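Local coordinates for protein (endonuclease) (Salmonella typhimurium, PDB 1BYR) that is an endonuclease of the PLD-like family, with a mixed beta sheet packed against helices and two copies in its assembly, at residues A[24-29]-A[52-57]; A[108-113]-A[122-127]. One frame throughout, in Å; residues are numbered along the deposited sequence.

Interaction 1 of 2, residues A[24-29]-A[52-57]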
loop_
_atom_site.group_PDB
_atom_site.type_symbol
_atom_site.label_atom_id
_atom_site.label_comp_id
_atom_site.label_asym_id
_atom_site.label_seq_id
_atom_site.Cartn_x
_atom_site.Cartn_y
_atom_site.Cartn_z
ATOM N N ASP A 24 14.889 -7.620 8.972
ATOM C CA ASP A 24 16.243 -7.931 9.414
ATOM C C ASP A 24 16.827 -6.887 10.362
ATOM O O ASP A 24 17.775 -7.162 11.096
ATOM C CB ASP A 24 17.167 -8.046 8.208
ATOM C CG ASP A 24 16.990 -9.342 7.452
ATOM O OD1 ASP A 24 16.332 -10.276 7.976
ATOM O OD2 ASP A 24 17.518 -9.421 6.325
ATOM N N SER A 25 16.267 -5.683 10.327
ATOM C CA SER A 25 16.754 -4.588 11.170
ATOM C C SER A 25 16.180 -4.562 12.580
ATOM O O SER A 25 16.727 -3.901 13.459
ATOM C CB SER A 25 16.451 -3.241 10.514
ATOM O OG SER A 25 15.174 -2.754 10.926
ATOM N N ALA A 26 15.074 -5.260 12.790
ATOM C CA ALA A 26 14.422 -5.263 14.095
ATOM C C ALA A 26 15.308 -5.796 15.219
ATOM O O ALA A 26 15.829 -6.919 15.154
ATOM C CB ALA A 26 13.131 -6.068 14.036
ATOM N N LYS A 27 15.469 -4.976 16.252
ATOM C CA LYS A 27 16.274 -5.355 17.414
ATOM C C LYS A 27 15.389 -5.644 18.621
ATOM O O LYS A 27 15.792 -6.358 19.525
ATOM C CB LYS A 27 17.258 -4.238 17.778
ATOM C CG LYS A 27 18.092 -3.715 16.613
ATOM C CD LYS A 27 19.100 -4.741 16.134
ATOM C CE LYS A 27 20.192 -4.086 15.276
ATOM N NZ LYS A 27 19.671 -3.300 14.108
ATOM N N THR A 28 14.177 -5.094 18.623
ATOM C CA THR A 28 13.278 -5.301 19.742
ATOM C C THR A 28 11.858 -5.746 19.398
ATOM O O THR A 28 11.316 -6.643 20.040
ATOM C CB THR A 28 13.194 -4.038 20.607
ATOM O OG1 THR A 28 12.650 -2.969 19.825
ATOM C CG2 THR A 28 14.576 -3.631 21.104
ATOM N N SER A 29 11.230 -5.132 18.400
ATOM C CA SER A 29 9.858 -5.535 18.070
ATOM C C SER A 29 9.426 -5.431 16.621
ATOM O O SER A 29 9.994 -4.691 15.821
ATOM C CB SER A 29 8.852 -4.754 18.929
ATOM O OG SER A 29 8.965 -3.356 18.698
ATOM N N ARG A 52 16.330 -14.111 17.103
ATOM C CA ARG A 52 17.227 -13.049 17.547
ATOM C C ARG A 52 16.724 -12.474 18.877
ATOM O O ARG A 52 17.407 -11.681 19.504
ATOM C CB ARG A 52 17.259 -11.903 16.520
ATOM C CG ARG A 52 18.276 -12.050 15.415
ATOM C CD ARG A 52 18.703 -10.687 14.878
ATOM N NE ARG A 52 17.581 -9.812 14.537
ATOM C CZ ARG A 52 16.833 -9.947 13.444
ATOM N NH1 ARG A 52 17.079 -10.928 12.581
ATOM N NH2 ARG A 52 15.855 -9.083 13.196
ATOM N N GLY A 53 15.522 -12.864 19.290
ATOM C CA GLY A 53 14.962 -12.332 20.519
ATOM C C GLY A 53 13.912 -11.251 20.282
ATOM O O GLY A 53 13.307 -10.738 21.227
ATOM N N VAL A 54 13.668 -10.905 19.020
ATOM C CA VAL A 54 12.689 -9.867 18.706
ATOM C C VAL A 54 11.258 -10.267 19.052
ATOM O O VAL A 54 10.834 -11.395 18.790
ATOM C CB VAL A 54 12.747 -9.481 17.214
ATOM C CG1 VAL A 54 11.607 -8.520 16.878
ATOM C CG2 VAL A 54 14.103 -8.850 16.892
ATOM N N ASP A 55 10.524 -9.328 19.643
ATOM C CA ASP A 55 9.132 -9.547 20.029
ATOM C C ASP A 55 8.260 -9.359 18.783
ATOM O O ASP A 55 7.928 -8.232 18.402
ATOM C CB ASP A 55 8.747 -8.548 21.132
ATOM C CG ASP A 55 7.267 -8.573 21.480
ATOM O OD1 ASP A 55 6.536 -9.456 20.988
ATOM O OD2 ASP A 55 6.826 -7.700 22.254
ATOM N N VAL A 56 7.926 -10.474 18.134
ATOM C CA VAL A 56 7.109 -10.467 16.919
ATOM C C VAL A 56 5.649 -10.902 17.122
ATOM O O VAL A 56 5.373 -11.965 17.687
ATOM C CB VAL A 56 7.746 -11.397 15.831
ATOM C CG1 VAL A 56 6.998 -11.249 14.502
ATOM C CG2 VAL A 56 9.239 -11.062 15.649
ATOM N N LYS A 57 4.709 -10.066 16.673
ATOM C CA LYS A 57 3.283 -10.389 16.754
ATOM C C LYS A 57 2.643 -10.028 15.405
ATOM O O LYS A 57 2.925 -8.969 14.822
ATOM C CB LYS A 57 2.619 -9.629 17.909
ATOM C CG LYS A 57 3.040 -10.142 19.286
ATOM C CD LYS A 57 2.156 -9.591 20.384
ATOM C CE LYS A 57 2.755 -9.831 21.765
ATOM N NZ LYS A 57 1.928 -9.217 22.858
HETATM O O HOH W 1 15.192 -10.998 10.429
HETATM O O HOH W 2 17.418 -8.609 18.769
#
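Ser29 and Asp55 form the first parallel bridge of a beta-alpha-beta crossover, in which helix 40-51 joins strands 29-34 and 55-61. Gly53 ends that helix in a Schellman motif, and two residues later the backbone N of Asp55 donates to Thr28 O at 2.8 Å, reaching it from above the carbonyl plane. The carboxylate of Asp55 turns to a salt bridge with Arg31.

Arg52 carries the side-chain polar contact. A bend at chi3 (-50°) turns its guanidinium to the loop just after helix 14-25, where NH2 donates to Ala26 O at 2.9 Å, nearly straight (165°), in the guanidinium plane and on a lone pair of the carbonyl. NE makes a weak second bond to the same oxygen, while Asp24 O lies over one face of the group. Water extends the grip: one molecule links Asp24 OD1 to Arg52 NH1, and another joins the carbonyls of Lys27 and Arg52.

Apolar contact rests on Val54, whose methyls CG1 and CG2 both lie 4.1 Å from Ala26 CB. Beyond that they part: CG1 also meets Ser29 CA at 3.7 Å, whereas CG2 comes up against a polar atom, 3.1 Å from Ala26 O.

Interaction 2 of 2, residues A[108-113]-A[122-127]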
loop_
_atom_site.group_PDB
_atom_site.type_symbol
_atom_site.label_atom_id
_atom_site.label_comp_id
_atom_site.label_asym_id
_atom_site.label_seq_id
_atom_site.Cartn_x
_atom_site.Cartn_y
_atom_site.Cartn_z
ATOM N N GLY A 108 2.791 0.177 1.925
ATOM C CA GLY A 108 2.745 0.332 0.480
ATOM C C GLY A 108 1.729 -0.616 -0.135
ATOM O O GLY A 108 0.789 -1.030 0.531
ATOM N N SER A 109 1.898 -0.958 -1.410
ATOM C CA SER A 109 0.958 -1.869 -2.057
ATOM C C SER A 109 1.379 -3.327 -1.886
ATOM O O SER A 109 0.548 -4.234 -1.937
ATOM C CB SER A 109 0.851 -1.563 -3.554
ATOM O OG SER A 109 1.999 -2.001 -4.264
ATOM N N PHE A 110 2.677 -3.523 -1.683
ATOM C CA PHE A 110 3.311 -4.840 -1.553
ATOM C C PHE A 110 2.696 -5.850 -0.563
ATOM O O PHE A 110 2.760 -5.658 0.662
ATOM C CB PHE A 110 4.803 -4.608 -1.234
ATOM C CG PHE A 110 5.652 -5.868 -1.176
ATOM C CD1 PHE A 110 5.796 -6.580 0.012
ATOM C CD2 PHE A 110 6.396 -6.271 -2.273
ATOM C CE1 PHE A 110 6.676 -7.669 0.094
ATOM C CE2 PHE A 110 7.278 -7.365 -2.188
ATOM C CZ PHE A 110 7.415 -8.052 -1.013
ATOM N N ASN A 111 2.093 -6.918 -1.091
ATOM C CA ASN A 111 1.526 -7.969 -0.232
ATOM C C ASN A 111 2.672 -8.923 0.039
ATOM O O ASN A 111 3.616 -9.011 -0.745
ATOM C CB ASN A 111 0.418 -8.758 -0.924
ATOM C CG ASN A 111 -0.904 -8.061 -0.875
ATOM O OD1 ASN A 111 -1.394 -7.567 -1.890
ATOM N ND2 ASN A 111 -1.498 -8.004 0.290
ATOM N N PHE A 112 2.587 -9.656 1.138
ATOM C CA PHE A 112 3.656 -10.567 1.489
ATOM C C PHE A 112 3.466 -11.909 0.815
ATOM O O PHE A 112 3.205 -12.942 1.448
ATOM C CB PHE A 112 3.741 -10.655 3.020
ATOM C CG PHE A 112 3.839 -9.302 3.678
ATOM C CD1 PHE A 112 4.975 -8.523 3.516
ATOM C CD2 PHE A 112 2.763 -8.763 4.363
ATOM C CE1 PHE A 112 5.033 -7.222 4.019
ATOM C CE2 PHE A 112 2.816 -7.479 4.862
ATOM C CZ PHE A 112 3.952 -6.705 4.689
ATOM N N THR A 113 3.601 -11.860 -0.503
ATOM C CA THR A 113 3.436 -13.006 -1.370
ATOM C C THR A 113 4.496 -13.032 -2.437
ATOM O O THR A 113 5.191 -12.049 -2.696
ATOM C CB THR A 113 2.098 -12.956 -2.125
ATOM O OG1 THR A 113 2.147 -11.881 -3.081
ATOM C CG2 THR A 113 0.949 -12.735 -1.165
ATOM N N GLU A 122 4.589 -3.176 -7.938
ATOM C CA GLU A 122 4.298 -2.793 -6.560
ATOM C C GLU A 122 5.315 -1.782 -6.100
ATOM O O GLU A 122 6.324 -1.545 -6.751
ATOM C CB GLU A 122 4.427 -3.982 -5.583
ATOM C CG GLU A 122 3.823 -5.286 -6.014
ATOM C CD GLU A 122 2.403 -5.449 -5.549
ATOM O OE1 GLU A 122 1.837 -4.481 -5.010
ATOM O OE2 GLU A 122 1.855 -6.553 -5.726
ATOM N N ASN A 123 5.032 -1.189 -4.947
ATOM C CA ASN A 123 5.960 -0.271 -4.321
ATOM C C ASN A 123 5.889 -0.570 -2.833
ATOM O O ASN A 123 4.830 -0.915 -2.303
ATOM C CB ASN A 123 5.579 1.195 -4.582
ATOM C CG ASN A 123 4.322 1.620 -3.848
ATOM O OD1 ASN A 123 3.209 1.390 -4.319
ATOM N ND2 ASN A 123 4.488 2.225 -2.691
ATOM N N ALA A 124 7.037 -0.500 -2.164
ATOM C CA ALA A 124 7.097 -0.675 -0.728
ATOM C C ALA A 124 7.955 0.456 -0.221
ATOM O O ALA A 124 8.986 0.773 -0.824
ATOM C CB ALA A 124 7.751 -2.043 -0.352
ATOM N N VAL A 125 7.522 1.096 0.865
ATOM C CA VAL A 125 8.310 2.160 1.451
ATOM C C VAL A 125 8.600 1.831 2.905
ATOM O O VAL A 125 7.803 1.169 3.584
ATOM C CB VAL A 125 7.579 3.531 1.392
ATOM C CG1 VAL A 125 7.343 3.924 -0.055
ATOM C CG2 VAL A 125 6.267 3.464 2.160
ATOM N N VAL A 126 9.777 2.250 3.368
ATOM C CA VAL A 126 10.135 2.062 4.759
ATOM C C VAL A 126 10.438 3.439 5.313
ATOM O O VAL A 126 11.373 4.100 4.874
ATOM C CB VAL A 126 11.360 1.132 4.941
ATOM C CG1 VAL A 126 11.723 1.059 6.419
ATOM C CG2 VAL A 126 11.038 -0.277 4.421
ATOM N N ILE A 127 9.596 3.885 6.244
ATOM C CA ILE A 127 9.741 5.192 6.878
ATOM C C ILE A 127 10.451 4.964 8.201
ATOM O O ILE A 127 9.849 4.499 9.172
ATOM C CB ILE A 127 8.350 5.852 7.132
ATOM C CG1 ILE A 127 7.550 5.891 5.825
ATOM C CG2 ILE A 127 8.529 7.268 7.678
ATOM C CD1 ILE A 127 6.052 6.079 6.014
HETATM O O HOH W 3 0.316 -7.768 -4.285
#
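Gly108 and Ala124 face each other as an antiparallel, non-hydrogen-bonded pair, their CA atoms 4.6 Å apart, where strand 104-108 gives out beside strand 122-128. Beyond this pair the segment 108-113 leaves the sheet, and its next two amides converge on one acceptor: Ser109 N donates to Asn123 O at 3.1 Å, nearly in line with the carbonyl, and Phe110 N adds a weak bond to the same oxygen. The lack of a side chain at Gly108 lets its backbone pass close to this carbonyl.

Among the side chains, Ser109 is the pivot. With chi1 at 74° its OG sits between the backbone N and carbonyl carbon and points at the neighbouring strand, where it donates to Glu122 OE1 at 2.6 Å and accepts from Asn123 N at 3.2 Å. The hydroxyl thus ties a side chain and a backbone amide of the same strand together. Glu122, its chain bent at chi2, offers the anti lone pair of OE1; that oxygen also bonds to His94 of the second subunit.

Phe110 serves the apolar side. Its CB meets Ala124 CB at 4.0 Å and Glu122 CB lies at the ring edge, while the Phe110 side chain also packs on Ala15 and Val19 of helix 14-25.

Gly108, Ser109 and Asn111 fit the GSxN element that completes the HKD signature of the PLD family, set here at the subunit interface.

After strand 4-10 at the N terminus, helix 14-25 serves both contacts: its early turns cover interaction 2, and its last turn runs into interaction 1. That contact closes a loop holding most of strand 29-34 and all of helix 40-51. Interaction 2 opens later and closes a shorter loop around helix 114-118, so the two follow in series, neither nesting nor crossing, with centres about 19 Å apart. Within the shared sheet they lie on either side of strand 97-100: interaction 1 joins parallel neighbours 29-34 and 55-61, whereas interaction 2 joins the antiparallel neighbours 104-108 and 122-128.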